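Local coordinates for anabena Tic22 (PDB 4EV1), which probably acts as a chaperone in protein transport, as a cyanobacterial member of the Tic22-like family, at residues R51-R62 / I74-A82; P108-L119 / Q129-A137. All coordinates share one frame; numbering follows the deposited sequence.

Contact 1 (R51-R62 / I74-A82)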
loop_
_atom_site.group_PDB
_atom_site.type_symbol
_atom_site.label_atom_id
_atom_site.label_comp_id
_atom_site.label_asym_id
_atom_site.label_seq_id
_atom_site.Cartn_x
_atom_site.Cartn_y
_atom_site.Cartn_z
ATOM N N ARG A 51 -6.250 6.330 6.103
ATOM C CA ARG A 51 -7.449 7.140 5.926
ATOM C C ARG A 51 -7.393 8.411 6.772
ATOM O O ARG A 51 -7.745 9.494 6.302
ATOM C CB ARG A 51 -8.698 6.329 6.277
ATOM C CG ARG A 51 -10.005 7.014 5.912
ATOM C CD ARG A 51 -11.142 6.012 5.804
ATOM N NE ARG A 51 -11.840 5.837 7.075
ATOM C CZ ARG A 51 -12.909 6.535 7.444
ATOM N NH1 ARG A 51 -13.408 7.461 6.637
ATOM N NH2 ARG A 51 -13.478 6.307 8.619
ATOM N N GLN A 52 -6.951 8.276 8.019
ATOM C CA GLN A 52 -6.859 9.415 8.932
ATOM C C GLN A 52 -5.917 10.496 8.375
ATOM O O GLN A 52 -6.216 11.698 8.489
ATOM C CB GLN A 52 -6.410 8.995 10.355
ATOM C CG GLN A 52 -5.897 10.192 11.235
ATOM C CD GLN A 52 -6.016 9.971 12.737
ATOM O OE1 GLN A 52 -5.999 10.930 13.511
ATOM N NE2 GLN A 52 -6.114 8.721 13.158
ATOM N N GLU A 53 -4.806 10.066 7.769
ATOM C CA GLU A 53 -3.880 11.014 7.129
ATOM C C GLU A 53 -4.526 11.735 5.964
ATOM O O GLU A 53 -4.362 12.963 5.828
ATOM C CB GLU A 53 -2.541 10.349 6.676
ATOM C CG GLU A 53 -1.594 10.165 7.805
ATOM C CD GLU A 53 -0.291 9.420 7.446
ATOM O OE1 GLU A 53 0.180 9.568 6.301
ATOM O OE2 GLU A 53 0.262 8.710 8.356
ATOM N N ALA A 54 -5.264 11.004 5.127
ATOM C CA ALA A 54 -5.980 11.597 4.002
ATOM C C ALA A 54 -6.955 12.651 4.500
ATOM O O ALA A 54 -7.039 13.730 3.955
ATOM C CB ALA A 54 -6.777 10.482 3.184
ATOM N N GLN A 55 -7.706 12.297 5.526
ATOM C CA GLN A 55 -8.663 13.203 6.071
ATOM C C GLN A 55 -8.007 14.463 6.661
ATOM O O GLN A 55 -8.561 15.556 6.522
ATOM C CB GLN A 55 -9.556 12.502 7.077
ATOM C CG GLN A 55 -10.785 13.369 7.475
ATOM C CD GLN A 55 -11.733 13.721 6.343
ATOM O OE1 GLN A 55 -11.988 14.935 6.051
ATOM N NE2 GLN A 55 -12.244 12.720 5.685
ATOM N N ALA A 56 -6.843 14.304 7.277
ATOM C CA ALA A 56 -6.131 15.417 7.907
ATOM C C ALA A 56 -5.728 16.413 6.824
ATOM O O ALA A 56 -5.808 17.630 7.011
ATOM C CB ALA A 56 -4.901 14.878 8.677
ATOM N N PHE A 57 -5.296 15.889 5.685
ATOM C CA PHE A 57 -4.970 16.709 4.527
ATOM C C PHE A 57 -6.162 17.554 4.087
ATOM O O PHE A 57 -6.048 18.767 3.924
ATOM C CB PHE A 57 -4.411 15.870 3.382
ATOM C CG PHE A 57 -4.218 16.648 2.136
ATOM C CD1 PHE A 57 -3.161 17.532 2.028
ATOM C CD2 PHE A 57 -5.145 16.594 1.117
ATOM C CE1 PHE A 57 -2.993 18.278 0.918
ATOM C CE2 PHE A 57 -4.959 17.356 -0.016
ATOM C CZ PHE A 57 -3.879 18.187 -0.113
ATOM N N ILE A 58 -7.330 16.923 3.956
ATOM C CA ILE A 58 -8.554 17.652 3.651
ATOM C C ILE A 58 -8.849 18.715 4.737
ATOM O O ILE A 58 -9.175 19.862 4.421
ATOM C CB ILE A 58 -9.758 16.683 3.519
ATOM C CG1 ILE A 58 -9.556 15.736 2.341
ATOM C CG2 ILE A 58 -11.058 17.489 3.399
ATOM C CD1 ILE A 58 -10.581 14.527 2.276
ATOM N N ASN A 59 -8.755 18.344 6.008
ATOM C CA ASN A 59 -9.090 19.264 7.106
ATOM C C ASN A 59 -8.151 20.469 7.072
ATOM O O ASN A 59 -8.572 21.621 7.250
ATOM C CB ASN A 59 -9.051 18.556 8.484
ATOM C CG ASN A 59 -10.091 17.433 8.596
ATOM O OD1 ASN A 59 -11.000 17.311 7.756
ATOM N ND2 ASN A 59 -9.939 16.582 9.599
ATOM N N GLU A 60 -6.895 20.205 6.778
ATOM C CA GLU A 60 -5.902 21.280 6.643
ATOM C C GLU A 60 -6.279 22.260 5.534
ATOM O O GLU A 60 -6.302 23.487 5.738
ATOM C CB GLU A 60 -4.544 20.659 6.367
ATOM C CG GLU A 60 -3.372 21.489 6.815
ATOM C CD GLU A 60 -2.073 20.766 6.595
ATOM O OE1 GLU A 60 -2.071 19.497 6.556
ATOM O OE2 GLU A 60 -1.054 21.471 6.444
ATOM N N LEU A 61 -6.613 21.725 4.365
ATOM C CA LEU A 61 -7.009 22.562 3.249
ATOM C C LEU A 61 -8.240 23.382 3.637
ATOM O O LEU A 61 -8.308 24.572 3.356
ATOM C CB LEU A 61 -7.315 21.753 1.981
ATOM C CG LEU A 61 -6.193 21.035 1.212
ATOM C CD1 LEU A 61 -6.817 20.327 0.000
ATOM C CD2 LEU A 61 -5.064 21.981 0.738
ATOM N N ARG A 62 -9.214 22.724 4.270
ATOM C CA ARG A 62 -10.482 23.370 4.601
ATOM C C ARG A 62 -10.238 24.490 5.609
ATOM O O ARG A 62 -10.890 25.522 5.578
ATOM C CB ARG A 62 -11.476 22.302 5.124
ATOM C CG ARG A 62 -12.917 22.703 5.256
ATOM C CD ARG A 62 -13.800 21.407 5.391
ATOM N NE ARG A 62 -14.144 20.798 4.086
ATOM C CZ ARG A 62 -14.340 19.486 3.859
ATOM N NH1 ARG A 62 -14.211 18.594 4.824
ATOM N NH2 ARG A 62 -14.656 19.056 2.638
ATOM N N ILE A 74 -13.181 24.136 -4.538
ATOM C CA ILE A 74 -12.687 22.772 -4.448
ATOM C C ILE A 74 -12.854 22.099 -3.081
ATOM O O ILE A 74 -13.355 20.957 -3.002
ATOM C CB ILE A 74 -11.202 22.725 -4.815
ATOM C CG1 ILE A 74 -11.054 22.705 -6.337
ATOM C CG2 ILE A 74 -10.539 21.489 -4.205
ATOM C CD1 ILE A 74 -9.656 23.018 -6.814
ATOM N N VAL A 75 -12.435 22.787 -2.024
ATOM C CA VAL A 75 -12.525 22.243 -0.667
ATOM C C VAL A 75 -13.965 21.944 -0.218
ATOM O O VAL A 75 -14.163 21.109 0.637
ATOM C CB VAL A 75 -11.837 23.168 0.400
ATOM C CG1 VAL A 75 -10.373 23.375 0.045
ATOM C CG2 VAL A 75 -12.582 24.526 0.560
ATOM N N LYS A 76 -14.958 22.602 -0.808
ATOM C CA LYS A 76 -16.340 22.423 -0.367
ATOM C C LYS A 76 -16.864 20.972 -0.465
ATOM O O LYS A 76 -17.690 20.554 0.360
ATOM C CB LYS A 76 -17.277 23.344 -1.131
ATOM C CG LYS A 76 -17.126 24.849 -0.797
ATOM C CD LYS A 76 -17.821 25.686 -1.860
ATOM C CE LYS A 76 -18.099 27.144 -1.412
ATOM N NZ LYS A 76 -19.383 27.621 -2.017
ATOM N N SER A 77 -16.382 20.226 -1.460
ATOM C CA SER A 77 -16.811 18.836 -1.714
ATOM C C SER A 77 -15.735 17.754 -1.572
ATOM O O SER A 77 -15.943 16.601 -2.009
ATOM C CB SER A 77 -17.386 18.775 -3.119
ATOM O OG SER A 77 -18.712 19.313 -3.114
ATOM N N LEU A 78 -14.621 18.051 -0.920
ATOM C CA LEU A 78 -13.556 17.029 -0.761
ATOM C C LEU A 78 -13.871 16.002 0.308
ATOM O O LEU A 78 -14.370 16.349 1.371
ATOM C CB LEU A 78 -12.250 17.695 -0.385
ATOM C CG LEU A 78 -11.549 18.451 -1.459
ATOM C CD1 LEU A 78 -10.271 18.977 -0.837
ATOM C CD2 LEU A 78 -11.290 17.585 -2.709
ATOM N N GLN A 79 -13.526 14.744 0.035
ATOM C CA GLN A 79 -13.706 13.640 0.925
ATOM C C GLN A 79 -12.678 12.558 0.580
ATOM O O GLN A 79 -11.989 12.621 -0.433
ATOM C CB GLN A 79 -15.094 13.072 0.776
ATOM C CG GLN A 79 -15.367 12.356 -0.607
ATOM C CD GLN A 79 -16.764 11.763 -0.671
ATOM O OE1 GLN A 79 -17.753 12.482 -0.642
ATOM N NE2 GLN A 79 -16.845 10.437 -0.722
ATOM N N VAL A 80 -12.598 11.569 1.439
ATOM C CA VAL A 80 -11.745 10.440 1.237
ATOM C C VAL A 80 -12.590 9.365 0.556
ATOM O O VAL A 80 -13.689 9.059 1.033
ATOM C CB VAL A 80 -11.224 9.876 2.567
ATOM C CG1 VAL A 80 -10.311 8.618 2.313
ATOM C CG2 VAL A 80 -10.431 10.927 3.335
ATOM N N THR A 81 -12.056 8.780 -0.523
ATOM C CA THR A 81 -12.603 7.604 -1.175
ATOM C C THR A 81 -11.615 6.444 -1.019
ATOM O O THR A 81 -10.408 6.601 -1.261
ATOM C CB THR A 81 -12.888 7.923 -2.652
ATOM O OG1 THR A 81 -13.867 8.984 -2.699
ATOM C CG2 THR A 81 -13.385 6.712 -3.396
ATOM N N ALA A 82 -12.127 5.293 -0.628
ATOM C CA ALA A 82 -11.348 4.068 -0.480
ATOM C C ALA A 82 -11.366 3.258 -1.815
ATOM O O ALA A 82 -12.434 3.003 -2.382
ATOM C CB ALA A 82 -11.934 3.261 0.670
HETATM O O HOH W 1 -14.246 15.837 4.209
#

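Contact 2 (P108-L119 / Q129-A137). With EDO (1,2-ethanediol), chain F.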
loop_
_atom_site.group_PDB
_atom_site.type_symbol
_atom_site.label_atom_id
_atom_site.label_comp_id
_atom_site.label_asym_id
_atom_site.label_seq_id
_atom_site.Cartn_x
_atom_site.Cartn_y
_atom_site.Cartn_z
ATOM N N PRO A 108 3.192 6.384 2.690
ATOM C CA PRO A 108 3.110 5.344 3.701
ATOM C C PRO A 108 2.810 5.961 5.069
ATOM O O PRO A 108 2.979 7.154 5.253
ATOM C CB PRO A 108 4.495 4.708 3.693
ATOM C CG PRO A 108 5.436 5.722 3.084
ATOM C CD PRO A 108 4.586 6.723 2.309
ATOM N N VAL A 109 2.361 5.136 5.998
ATOM C CA VAL A 109 2.032 5.592 7.363
ATOM C C VAL A 109 3.328 5.863 8.101
ATOM O O VAL A 109 4.248 5.057 8.051
ATOM C CB VAL A 109 1.199 4.537 8.085
ATOM C CG1 VAL A 109 0.958 4.934 9.571
ATOM C CG2 VAL A 109 -0.109 4.316 7.335
ATOM N N ASP A 110 3.428 7.017 8.756
ATOM C CA ASP A 110 4.705 7.468 9.356
ATOM C C ASP A 110 5.282 6.457 10.335
ATOM O O ASP A 110 6.468 6.186 10.315
ATOM C CB ASP A 110 4.532 8.827 10.083
ATOM C CG ASP A 110 4.334 10.001 9.124
ATOM O OD1 ASP A 110 4.898 9.968 7.990
ATOM O OD2 ASP A 110 3.618 10.955 9.530
ATOM N N GLN A 111 4.423 5.879 11.166
ATOM C CA GLN A 111 4.846 4.854 12.148
ATOM C C GLN A 111 5.525 3.647 11.459
ATOM O O GLN A 111 6.431 3.019 12.005
ATOM C CB GLN A 111 3.620 4.370 12.941
ATOM C CG GLN A 111 3.952 3.517 14.172
ATOM C CD GLN A 111 4.827 4.260 15.175
ATOM O OE1 GLN A 111 4.872 5.497 15.183
ATOM N NE2 GLN A 111 5.539 3.514 16.017
ATOM N N GLU A 112 5.091 3.328 10.246
ATOM C CA GLU A 112 5.623 2.140 9.566
ATOM C C GLU A 112 6.958 2.423 8.893
ATOM O O GLU A 112 7.809 1.546 8.802
ATOM C CB GLU A 112 4.652 1.646 8.517
ATOM C CG GLU A 112 3.277 1.388 9.035
ATOM C CD GLU A 112 3.188 0.447 10.219
ATOM O OE1 GLU A 112 4.131 -0.324 10.495
ATOM O OE2 GLU A 112 2.120 0.430 10.872
ATOM N N ILE A 113 7.156 3.642 8.414
ATOM C CA ILE A 113 8.501 4.026 7.983
ATOM C C ILE A 113 9.504 3.911 9.156
ATOM O O ILE A 113 10.557 3.287 9.020
ATOM C CB ILE A 113 8.535 5.447 7.405
ATOM C CG1 ILE A 113 7.677 5.535 6.133
ATOM C CG2 ILE A 113 9.984 5.857 7.119
ATOM C CD1 ILE A 113 8.258 4.804 4.997
ATOM N N LYS A 114 9.147 4.489 10.299
ATOM C CA LYS A 114 10.002 4.449 11.509
ATOM C C LYS A 114 10.281 3.012 11.895
ATOM O O LYS A 114 11.437 2.640 12.121
ATOM C CB LYS A 114 9.347 5.168 12.701
ATOM C CG LYS A 114 10.347 5.504 13.844
ATOM C CD LYS A 114 9.627 5.799 15.160
ATOM C CE LYS A 114 10.612 6.083 16.291
ATOM N NZ LYS A 114 11.887 5.300 16.154
ATOM N N GLY A 115 9.220 2.199 11.940
ATOM C CA GLY A 115 9.340 0.776 12.243
ATOM C C GLY A 115 10.259 0.043 11.304
ATOM O O GLY A 115 11.016 -0.844 11.738
ATOM N N ALA A 116 10.199 0.402 10.009
ATOM C CA ALA A 116 11.007 -0.242 8.974
ATOM C C ALA A 116 12.500 0.035 9.176
ATOM O O ALA A 116 13.324 -0.861 9.068
ATOM C CB ALA A 116 10.595 0.243 7.589
ATOM N N MET A 117 12.837 1.293 9.412
ATOM C CA MET A 117 14.224 1.685 9.683
ATOM C C MET A 117 14.799 1.020 10.949
ATOM O O MET A 117 15.931 0.539 10.934
ATOM C CB MET A 117 14.297 3.210 9.771
ATOM C CG MET A 117 14.154 3.869 8.413
ATOM S SD MET A 117 13.671 5.566 8.651
ATOM C CE MET A 117 14.526 6.438 7.358
ATOM N N ASP A 118 14.010 0.969 12.023
ATOM C CA ASP A 118 14.400 0.274 13.267
ATOM C C ASP A 118 14.774 -1.183 12.992
ATOM O O ASP A 118 15.846 -1.655 13.385
ATOM C CB ASP A 118 13.246 0.299 14.281
ATOM C CG ASP A 118 12.964 1.696 14.832
ATOM O OD1 ASP A 118 13.819 2.594 14.671
ATOM O OD2 ASP A 118 11.883 1.897 15.435
ATOM N N LEU A 119 13.889 -1.897 12.304
ATOM C CA LEU A 119 14.163 -3.292 11.923
ATOM C C LEU A 119 15.405 -3.434 11.024
ATOM O O LEU A 119 16.174 -4.395 11.169
ATOM C CB LEU A 119 12.937 -3.952 11.281
ATOM C CG LEU A 119 11.783 -4.338 12.206
ATOM C CD1 LEU A 119 10.538 -4.657 11.393
ATOM C CD2 LEU A 119 12.162 -5.531 13.078
ATOM N N GLN A 129 17.196 6.732 4.990
ATOM C CA GLN A 129 15.778 6.971 4.646
ATOM C C GLN A 129 15.125 5.749 3.946
ATOM O O GLN A 129 15.822 4.959 3.294
ATOM C CB GLN A 129 15.622 8.250 3.805
ATOM C CG GLN A 129 15.743 8.058 2.294
ATOM C CD GLN A 129 15.803 9.378 1.523
ATOM O OE1 GLN A 129 15.560 10.461 2.072
ATOM N NE2 GLN A 129 16.131 9.286 0.240
ATOM N N PHE A 130 13.803 5.609 4.084
ATOM C CA PHE A 130 13.053 4.513 3.448
ATOM C C PHE A 130 12.172 4.970 2.271
ATOM O O PHE A 130 11.318 5.848 2.409
ATOM C CB PHE A 130 12.188 3.761 4.461
ATOM C CG PHE A 130 11.757 2.398 3.987
ATOM C CD1 PHE A 130 12.595 1.305 4.133
ATOM C CD2 PHE A 130 10.516 2.216 3.368
ATOM C CE1 PHE A 130 12.202 0.027 3.693
ATOM C CE2 PHE A 130 10.114 0.954 2.919
ATOM C CZ PHE A 130 10.952 -0.148 3.077
ATOM N N LYS A 131 12.386 4.337 1.121
ATOM C CA LYS A 131 11.558 4.570 -0.059
ATOM C C LYS A 131 10.405 3.565 -0.182
ATOM O O LYS A 131 10.515 2.386 0.170
ATOM C CB LYS A 131 12.418 4.521 -1.333
ATOM C CG LYS A 131 13.607 5.493 -1.332
ATOM C CD LYS A 131 14.654 5.074 -2.363
ATOM C CE LYS A 131 15.619 6.198 -2.685
ATOM N NZ LYS A 131 16.626 5.704 -3.676
ATOM N N SER A 132 9.299 4.051 -0.688
ATOM C CA SER A 132 8.139 3.211 -0.992
ATOM C C SER A 132 7.399 2.833 0.295
ATOM O O SER A 132 7.734 3.295 1.402
ATOM C CB SER A 132 8.558 1.955 -1.802
ATOM O OG SER A 132 7.429 1.304 -2.386
ATOM N N VAL A 133 6.395 1.983 0.127
ATOM C CA VAL A 133 5.529 1.554 1.231
ATOM C C VAL A 133 6.138 0.290 1.805
ATOM O O VAL A 133 6.306 -0.671 1.085
ATOM C CB VAL A 133 4.129 1.204 0.734
ATOM C CG1 VAL A 133 3.215 0.778 1.889
ATOM C CG2 VAL A 133 3.491 2.424 -0.010
ATOM N N PRO A 134 6.498 0.290 3.096
ATOM C CA PRO A 134 7.103 -0.949 3.592
ATOM C C PRO A 134 6.068 -2.045 3.827
ATOM O O PRO A 134 4.855 -1.769 3.899
ATOM C CB PRO A 134 7.743 -0.538 4.926
ATOM C CG PRO A 134 7.042 0.682 5.337
ATOM C CD PRO A 134 6.495 1.363 4.096
ATOM N N MET A 135 6.566 -3.275 3.849
ATOM C CA MET A 135 5.804 -4.452 4.276
ATOM C C MET A 135 6.713 -5.311 5.177
ATOM O O MET A 135 7.948 -5.233 5.108
ATOM C CB MET A 135 5.344 -5.252 3.071
ATOM C CG MET A 135 4.523 -4.453 2.056
ATOM S SD MET A 135 3.782 -5.495 0.774
ATOM C CE MET A 135 2.379 -6.095 1.617
ATOM N N PHE A 136 6.109 -6.151 5.999
ATOM C CA PHE A 136 6.847 -6.855 7.010
ATOM C C PHE A 136 6.493 -8.303 6.935
ATOM O O PHE A 136 5.310 -8.632 6.922
ATOM C CB PHE A 136 6.529 -6.290 8.384
ATOM C CG PHE A 136 6.671 -4.795 8.452
ATOM C CD1 PHE A 136 5.597 -3.973 8.174
ATOM C CD2 PHE A 136 7.894 -4.209 8.754
ATOM C CE1 PHE A 136 5.723 -2.593 8.218
ATOM C CE2 PHE A 136 8.022 -2.826 8.814
ATOM C CZ PHE A 136 6.925 -2.020 8.542
ATOM N N ALA A 137 7.521 -9.169 6.896
ATOM C CA ALA A 137 7.270 -10.596 6.772
ATOM C C ALA A 137 8.086 -11.307 7.830
ATOM O O ALA A 137 9.288 -11.009 8.013
ATOM C CB ALA A 137 7.636 -11.091 5.360
HETATM C C1 EDO F . 0.194 0.450 7.352
HETATM O O1 EDO F . -0.532 0.946 6.239
HETATM C C2 EDO F . -0.547 0.737 8.648
HETATM O O2 EDO F . 0.203 1.249 9.712
#

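Contact 1 (R51-R62 / I74-A82)
Arg62 supplies the polar half of this contact between helix 51-62 and the turn and strand of 74-82. Its NH2 gives a hydrogen bond to Val75 O at 2.9 Å, met almost head-on by the carbonyl (C=O...N angle 179°), and a second to Leu78 O at 3.0 Å, where NH2 approaches in the carbonyl plane, on a lone pair. Val75 and Leu78 are the first and last residues of a type I beta turn, so one nitrogen ties both ends of it. NE adds a weak bond to Val75 O, and a water accepts from NH1 while donating to Leu78 O. With CG anti to the backbone N (chi1 -168°) and the chain bent at chi3, the guanidinium folds back along its own helix, where Ile58 CG2 lies over one face, toward the rim.

Apolar packing fills the rest. Val80 presses CG2 against Ala54 CB at 3.7 Å, and its CG1 meets the aliphatic CG of Arg51. Ile58 sends CD1 onto the strand backbone beside Gln79 and to Val80 CG2 at 3.8 Å, while its other branch, CG2, meets Leu78 CB. Leu61 and Leu78 cross at about a right angle, CD1 to CD1 at 3.8 Å, and Leu61 CB rests on Val75 CG1.

The strand runs nearly antiparallel to the helix (156° between the short axes) and pairs with strand 15-20, whose Val19 and Tyr17 also touch Ile58 and Val80. Aliphatic branches thus bind helix to sheet, whereas the turn's carbonyls are gripped by a single guanidinium, whose positive charge would probably polarise them.

Contact 2 (P108-L119 / Q129-A137)
Pro108, Ile113, Ala116 and Leu119 make this a helix-on-sheet contact of the Tic22 fold: helix 110-119 lies at 54° across strand 134-137 and the loop leading into it. That strand pairs antiparallel with strand 183-188, whose Val186 and Ile184 continue the apolar layer beneath Leu119 and the two phenylalanines.

Small and branched side chains fill the middle. Ala116 CB sits over one face of the Phe130 ring in a CH-pi contact, 4.2 Å from its centroid, and also touches Pro134 CB at 4.0 Å. Ile113 reaches Phe130 CD2 with CD1 at 3.8 Å; its bend at chi2 brings that methyl round to meet Pro134 CD as well. Just before the helix, Pro108 CB packs against Pro134 CD.

Phe136 turns the edge of its ring to the helix, with Glu112 O and Ala116 CA near the ring plane, while Leu119 CD1 approaches CD2 obliquely at 3.8 Å. An alanine here is likely to leave Leu119 CD1 and Ala116 CA without the ring they rest on, opening a gap between helix and strand.

The carboxylate of Glu112 has polar partners beyond the two segments: OE1 accepts from the backbone N of Lys165, and OE2 is hydrogen-bonded to Ser164 OG, so the group also links this helix to the start of helix 165-175. A 1,2-ethanediol, probably from the crystallisation liquor, lies beside OE2, at a separation too short to be trusted. Glu112 bends at chi2 (-55°), which brings its carboxylate beside Phe136, the two planes 61° apart and OE1 3.6 Å from Phe136 CE1.

Overall arrangement
Both contacts lay a helix on a two-stranded antiparallel sheet, but on different sheets: 15-20 with 79-84 for contact 1, 134-139 with 183-188 for contact 2. Contact 1 lies toward the periphery, about 19 Å from the chain's centre; contact 2, at about 11 Å, has more of its touching residues buried. Their chemistry also differs. Contact 1 joins aliphatic packing to a charged grip on a turn, whereas contact 2 depends on phenylalanine and proline surfaces and directs its carboxylate to groups beyond its own segments. Their centres are about 24 Å apart, yet they meet where Glu53 packs near Val109, and Lys107 forms salt bridges with Glu53 of contact 1 and Asp110 of contact 2.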